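Prepilin (PDB 3FHV) is a type IVb pilin (PilS), here without its N-terminal part, that probably assembles into pili with which Salmonella typhi engages host CFTR. Local coordinates at residues G71-A76 against I91-V96; K118-N123 against T147-F152. All blocks are in the same frame, centred on the assembly; numbering follows the deposited sequence.

Contact 1: G71-A76 against I91-V96; sequences GQIVVA and ITTNKV
A beta hairpin of the central antiparallel sheet holds this contact, pairing strand 72-78 with strand 88-96. Val74 and Thr92 form the hydrogen-bonded pair at its middle. Val74 N gives a bond to Thr92 O of 2.9 Å. Thr92 N returns one to Val74 O at 2.9 Å. Water 1 also donates to Val74 O and lies 2.6 Å from Thr92 OG1, so it joins the carbonyl to the hydroxyl across the strands.

Near the start of strand 72-78 the carbonyl of Gln72 takes two bonds from one residue. Asn94 N reaches Gln72 O at 3.1 Å and Asn94 ND2 reaches it at 2.9 Å. The two donors come from opposite faces of the carbonyl plane. Asn94 ND2 sits well above that plane, 41° out of it. With CG beside its own backbone N (chi1 -59°), Asn94 brings ND2 within bonding distance of Gln72 O. The double grip is on Gln72 O; of the two bonds, the one from ND2 ties down the Asn94 amide group.

The face of Ile73, Val75, Ile91 and Thr93 is mostly apolar. Ile73 and Ile91 lie side by side, with CG2 of Ile73 4.1 Å from CG2 of Ile91. Val75 CG2 packs against Ile91 CG1. Helix 8-25 covers this face through Tyr14, Leu17 and Ala18. Thr93 OG1 lies beside Ile73 CG1, but its polar partners are Tyr14 OH and Asn67 ND2. Beyond Asn94, Lys95 and Val96 both face Asn148 in a G1 beta bulge, where the chain turns a corner. A sheet packed on the N-terminal helix in this way is typical of the type IV pilin fold.

Contact 2: K118-N123 against T147-F152; sequences KINGNN and TNTLVF
Ile119 CG1 stands anti to its carbonyl carbon (chi1 -60°), and Leu150 CG does the same (chi1 -67°). As a non-hydrogen-bonded pair the two residues lie on one face of the sheet, and these torsions bring Leu150 CD2 to 3.6 Å from Ile119 CG1. This is the apolar touch of the contact. Ile119 also packs on Cys101 and Ser105 of helix 98-111. Cys101 is disulfide-bonded to Cys138, which Ile119 also touches.

On the other face Lys118 lies alongside Val151. Its CB is 3.8 Å from CB of Val151, and CD stays close to that same carbon. The extended chain then carries the ammonium group away from strand 148-154.

The backbones pair as antiparallel strands. Lys118 N donates to Val151 O at 2.8 Å. Val151 N donates back to Lys118 O at 2.9 Å. Asn120 N, already in the turn, adds a single bond to Thr149 O at 2.8 Å. Water 2 donates to that same Thr149 O and to Asn120 O, adding a bridge where strand 116-119 gives way to the turn.

The turn from Ile119 to Asn122 is type II'. Ile119 O accepts from Asn122 N at 2.9 Å and from Asn122 ND2 at 3.0 Å, so backbone and side chain both close it. Ile119 N also donates to Asn122 O, which makes strands 116-119 and 122-124 a two-residue beta hairpin, a usual place for a II' turn. On the 147-152 side, Asn148 is held by outside partners: its OD1 accepts from Thr139 N, and its ND2 donates to Val96 O.

The chemistry is thus split by face. Ile119 and Leu150 are buried together, with Ile119 against the disulfide, while the Lys118 and Val151 face is partly open to solvent. Main-chain bonds tie the two strands together, and paired donors at Ile119 O probably stiffen the turn.

How the contacts relate
Contact 1 and contact 2 belong to one antiparallel sheet, and their centres are about 10 Å apart. Strands 88-96 and 148-154 are neighbours in it, so segments 91-96 and 147-152 form the seam between the contacts. Probable hydrogen bonds run from Phe152 N to Ile91 O and from Val96 N to Asn148 O, each 2.8 Å. Side chains also meet on the partly exposed face: Thr92 OG1 is 3.7 Å from Val151 CG2, and Asn94 OD1 is 3.5 Å from Thr149 CG2. Along the chain the hairpin of contact 1 closes first. Strand 148-154, near the C-terminus, then inserts between that hairpin and strand 116-119.

Contact 1: G71-A76 against I91-V96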
loop_
_atom_site.group_PDB
_atom_site.type_symbol
_atom_site.label_atom_id
_atom_site.label_comp_id
_atom_site.label_asym_id
_atom_site.label_seq_id
_atom_site.Cartn_x
_atom_site.Cartn_y
_atom_site.Cartn_z
ATOM N N GLY A 71 -4.114 -7.008 -19.247
ATOM C CA GLY A 71 -3.260 -6.103 -20.003
ATOM C C GLY A 71 -2.021 -5.843 -19.162
ATOM O O GLY A 71 -2.101 -5.783 -17.931
ATOM N N GLN A 72 -0.869 -5.671 -19.797
ATOM C CA GLN A 72 0.351 -5.455 -19.028
ATOM C C GLN A 72 0.463 -4.060 -18.413
ATOM O O GLN A 72 -0.005 -3.075 -18.987
ATOM C CB GLN A 72 1.584 -5.744 -19.900
ATOM C CG GLN A 72 2.900 -5.681 -19.130
ATOM C CD GLN A 72 4.092 -6.207 -19.912
ATOM O OE1 GLN A 72 4.081 -6.239 -21.140
ATOM N NE2 GLN A 72 5.139 -6.603 -19.195
ATOM N N ILE A 73 1.055 -3.999 -17.222
ATOM C CA ILE A 73 1.288 -2.733 -16.528
ATOM C C ILE A 73 2.809 -2.601 -16.495
ATOM O O ILE A 73 3.504 -3.545 -16.114
ATOM C CB ILE A 73 0.785 -2.754 -15.057
ATOM C CG1 ILE A 73 -0.735 -2.937 -15.006
ATOM C CG2 ILE A 73 1.168 -1.434 -14.355
ATOM C CD1 ILE A 73 -1.267 -3.159 -13.602
ATOM N N VAL A 74 3.321 -1.451 -16.910
ATOM C CA VAL A 74 4.761 -1.227 -16.890
ATOM C C VAL A 74 5.107 0.128 -16.271
ATOM O O VAL A 74 4.524 1.156 -16.634
ATOM C CB VAL A 74 5.367 -1.276 -18.314
ATOM C CG1 VAL A 74 6.887 -1.111 -18.231
ATOM C CG2 VAL A 74 5.007 -2.595 -19.000
ATOM N N VAL A 75 6.031 0.108 -15.315
ATOM C CA VAL A 75 6.515 1.316 -14.658
ATOM C C VAL A 75 7.863 1.546 -15.316
ATOM O O VAL A 75 8.746 0.687 -15.249
ATOM C CB VAL A 75 6.722 1.110 -13.144
ATOM C CG1 VAL A 75 7.308 2.381 -12.518
ATOM C CG2 VAL A 75 5.382 0.769 -12.483
ATOM N N ALA A 76 8.025 2.696 -15.960
ATOM C CA ALA A 76 9.266 2.968 -16.669
ATOM C C ALA A 76 9.811 4.370 -16.437
ATOM O O ALA A 76 9.060 5.318 -16.211
ATOM C CB ALA A 76 9.063 2.727 -18.167
ATOM N N ILE A 91 3.556 5.240 -15.473
ATOM C CA ILE A 91 2.908 3.970 -15.173
ATOM C C ILE A 91 1.957 3.815 -16.347
ATOM O O ILE A 91 1.029 4.612 -16.511
ATOM C CB ILE A 91 2.077 3.992 -13.870
ATOM C CG1 ILE A 91 2.991 4.218 -12.660
ATOM C CG2 ILE A 91 1.336 2.647 -13.709
ATOM C CD1 ILE A 91 2.243 4.199 -11.330
ATOM N N THR A 92 2.212 2.808 -17.173
ATOM C CA THR A 92 1.392 2.541 -18.344
ATOM C C THR A 92 0.565 1.292 -18.090
ATOM O O THR A 92 1.084 0.298 -17.587
ATOM C CB THR A 92 2.272 2.289 -19.597
ATOM O OG1 THR A 92 3.060 3.451 -19.868
ATOM C CG2 THR A 92 1.404 1.977 -20.822
ATOM N N THR A 93 -0.719 1.342 -18.433
ATOM C CA THR A 93 -1.582 0.174 -18.270
ATOM C C THR A 93 -2.299 -0.041 -19.604
ATOM O O THR A 93 -2.907 0.883 -20.148
ATOM C CB THR A 93 -2.572 0.363 -17.098
ATOM O OG1 THR A 93 -3.393 -0.807 -16.975
ATOM C CG2 THR A 93 -3.437 1.611 -17.300
ATOM N N ASN A 94 -2.211 -1.267 -20.116
ATOM C CA ASN A 94 -2.763 -1.637 -21.422
ATOM C C ASN A 94 -4.075 -2.417 -21.485
ATOM O O ASN A 94 -4.472 -3.088 -20.533
ATOM C CB ASN A 94 -1.707 -2.440 -22.185
ATOM C CG ASN A 94 -0.428 -1.674 -22.387
ATOM O OD1 ASN A 94 -0.354 -0.789 -23.233
ATOM N ND2 ASN A 94 0.593 -2.002 -21.599
ATOM N N LYS A 95 -4.714 -2.330 -22.651
ATOM C CA LYS A 95 -5.958 -3.027 -22.939
ATOM C C LYS A 95 -7.053 -2.767 -21.917
ATOM O O LYS A 95 -7.802 -3.670 -21.539
ATOM C CB LYS A 95 -5.684 -4.534 -23.057
ATOM C CG LYS A 95 -4.635 -4.876 -24.122
ATOM C CD LYS A 95 -4.556 -6.369 -24.363
ATOM C CE LYS A 95 -3.847 -6.688 -25.669
ATOM N NZ LYS A 95 -3.890 -8.155 -25.962
ATOM N N VAL A 96 -7.149 -1.523 -21.473
ATOM C CA VAL A 96 -8.165 -1.144 -20.504
ATOM C C VAL A 96 -9.497 -0.981 -21.223
ATOM O O VAL A 96 -9.570 -0.295 -22.244
ATOM C CB VAL A 96 -7.807 0.186 -19.827
ATOM C CG1 VAL A 96 -8.864 0.544 -18.789
ATOM C CG2 VAL A 96 -6.418 0.094 -19.216
HETATM O O HOH W 1 5.285 3.107 -18.483
#

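Contact 2: K118-N123 against T147-F152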
loop_
_atom_site.group_PDB
_atom_site.type_symbol
_atom_site.label_atom_id
_atom_site.label_comp_id
_atom_site.label_asym_id
_atom_site.label_seq_id
_atom_site.Cartn_x
_atom_site.Cartn_y
_atom_site.Cartn_z
ATOM N N LYS A 118 -2.345 10.349 -19.845
ATOM C CA LYS A 118 -2.491 10.111 -21.271
ATOM C C LYS A 118 -3.504 9.014 -21.557
ATOM O O LYS A 118 -3.482 7.957 -20.930
ATOM C CB LYS A 118 -1.159 9.688 -21.885
ATOM C CG LYS A 118 0.021 10.583 -21.570
ATOM C CD LYS A 118 1.256 10.091 -22.321
ATOM C CE LYS A 118 2.483 10.939 -22.017
ATOM N NZ LYS A 118 3.665 10.452 -22.776
ATOM N N ILE A 119 -4.390 9.273 -22.507
ATOM C CA ILE A 119 -5.376 8.276 -22.915
ATOM C C ILE A 119 -5.078 8.060 -24.389
ATOM O O ILE A 119 -5.319 8.947 -25.212
ATOM C CB ILE A 119 -6.820 8.775 -22.747
ATOM C CG1 ILE A 119 -7.087 9.123 -21.280
ATOM C CG2 ILE A 119 -7.807 7.676 -23.196
ATOM C CD1 ILE A 119 -8.493 9.636 -21.020
ATOM N N ASN A 120 -4.531 6.891 -24.708
ATOM C CA ASN A 120 -4.155 6.570 -26.076
ATOM C C ASN A 120 -3.217 7.680 -26.574
ATOM O O ASN A 120 -2.237 7.996 -25.898
ATOM C CB ASN A 120 -5.423 6.430 -26.919
ATOM C CG ASN A 120 -6.311 5.293 -26.416
ATOM O OD1 ASN A 120 -7.543 5.408 -26.345
ATOM N ND2 ASN A 120 -5.680 4.186 -26.063
ATOM N N GLY A 121 -3.506 8.290 -27.719
ATOM C CA GLY A 121 -2.613 9.334 -28.207
ATOM C C GLY A 121 -2.926 10.732 -27.697
ATOM O O GLY A 121 -2.524 11.713 -28.310
ATOM N N ASN A 122 -3.621 10.834 -26.571
ATOM C CA ASN A 122 -3.991 12.135 -26.018
ATOM C C ASN A 122 -3.269 12.381 -24.702
ATOM O O ASN A 122 -3.573 11.743 -23.700
ATOM C CB ASN A 122 -5.501 12.179 -25.807
ATOM C CG ASN A 122 -6.265 11.887 -27.080
ATOM O OD1 ASN A 122 -6.364 12.739 -27.951
ATOM N ND2 ASN A 122 -6.793 10.673 -27.196
ATOM N N ASN A 123 -2.333 13.324 -24.710
ATOM C CA ASN A 123 -1.543 13.622 -23.521
ATOM C C ASN A 123 -1.981 14.872 -22.777
ATOM O O ASN A 123 -1.661 15.998 -23.164
ATOM C CB ASN A 123 -0.067 13.732 -23.908
ATOM C CG ASN A 123 0.846 13.844 -22.707
ATOM O OD1 ASN A 123 0.391 13.868 -21.559
ATOM N ND2 ASN A 123 2.150 13.918 -22.965
ATOM N N THR A 147 -9.386 -1.709 -25.483
ATOM C CA THR A 147 -8.494 -1.163 -26.492
ATOM C C THR A 147 -7.771 0.107 -26.051
ATOM O O THR A 147 -7.139 0.763 -26.864
ATOM C CB THR A 147 -9.262 -0.843 -27.801
ATOM O OG1 THR A 147 -10.317 0.095 -27.533
ATOM C CG2 THR A 147 -9.859 -2.120 -28.392
ATOM N N ASN A 148 -7.837 0.440 -24.764
ATOM C CA ASN A 148 -7.204 1.661 -24.279
ATOM C C ASN A 148 -5.885 1.494 -23.543
ATOM O O ASN A 148 -5.699 0.544 -22.776
ATOM C CB ASN A 148 -8.181 2.418 -23.374
ATOM C CG ASN A 148 -9.425 2.864 -24.111
ATOM O OD1 ASN A 148 -9.364 3.737 -24.971
ATOM N ND2 ASN A 148 -10.569 2.262 -23.777
ATOM N N THR A 149 -4.968 2.425 -23.804
ATOM C CA THR A 149 -3.673 2.463 -23.138
ATOM C C THR A 149 -3.676 3.755 -22.316
ATOM O O THR A 149 -3.858 4.836 -22.865
ATOM C CB THR A 149 -2.499 2.543 -24.143
ATOM O OG1 THR A 149 -2.514 1.392 -24.988
ATOM C CG2 THR A 149 -1.157 2.600 -23.404
ATOM N N LEU A 150 -3.485 3.636 -21.008
ATOM C CA LEU A 150 -3.454 4.801 -20.133
ATOM C C LEU A 150 -2.035 4.959 -19.618
ATOM O O LEU A 150 -1.360 3.971 -19.320
ATOM C CB LEU A 150 -4.417 4.620 -18.946
ATOM C CG LEU A 150 -5.931 4.571 -19.224
ATOM C CD1 LEU A 150 -6.702 4.336 -17.916
ATOM C CD2 LEU A 150 -6.367 5.879 -19.853
ATOM N N VAL A 151 -1.564 6.198 -19.551
ATOM C CA VAL A 151 -0.229 6.455 -19.028
ATOM C C VAL A 151 -0.317 7.545 -17.971
ATOM O O VAL A 151 -0.929 8.585 -18.197
ATOM C CB VAL A 151 0.760 6.913 -20.130
ATOM C CG1 VAL A 151 2.159 7.039 -19.539
ATOM C CG2 VAL A 151 0.769 5.919 -21.280
ATOM N N PHE A 152 0.283 7.290 -16.813
ATOM C CA PHE A 152 0.281 8.254 -15.724
ATOM C C PHE A 152 1.719 8.722 -15.502
ATOM O O PHE A 152 2.609 7.918 -15.217
ATOM C CB PHE A 152 -0.290 7.598 -14.462
ATOM C CG PHE A 152 -1.571 6.844 -14.706
ATOM C CD1 PHE A 152 -2.677 7.483 -15.263
ATOM C CD2 PHE A 152 -1.668 5.493 -14.391
ATOM C CE1 PHE A 152 -3.865 6.782 -15.507
ATOM C CE2 PHE A 152 -2.839 4.786 -14.627
ATOM C CZ PHE A 152 -3.948 5.428 -15.188
HETATM O O HOH W 2 -1.571 6.154 -23.866
#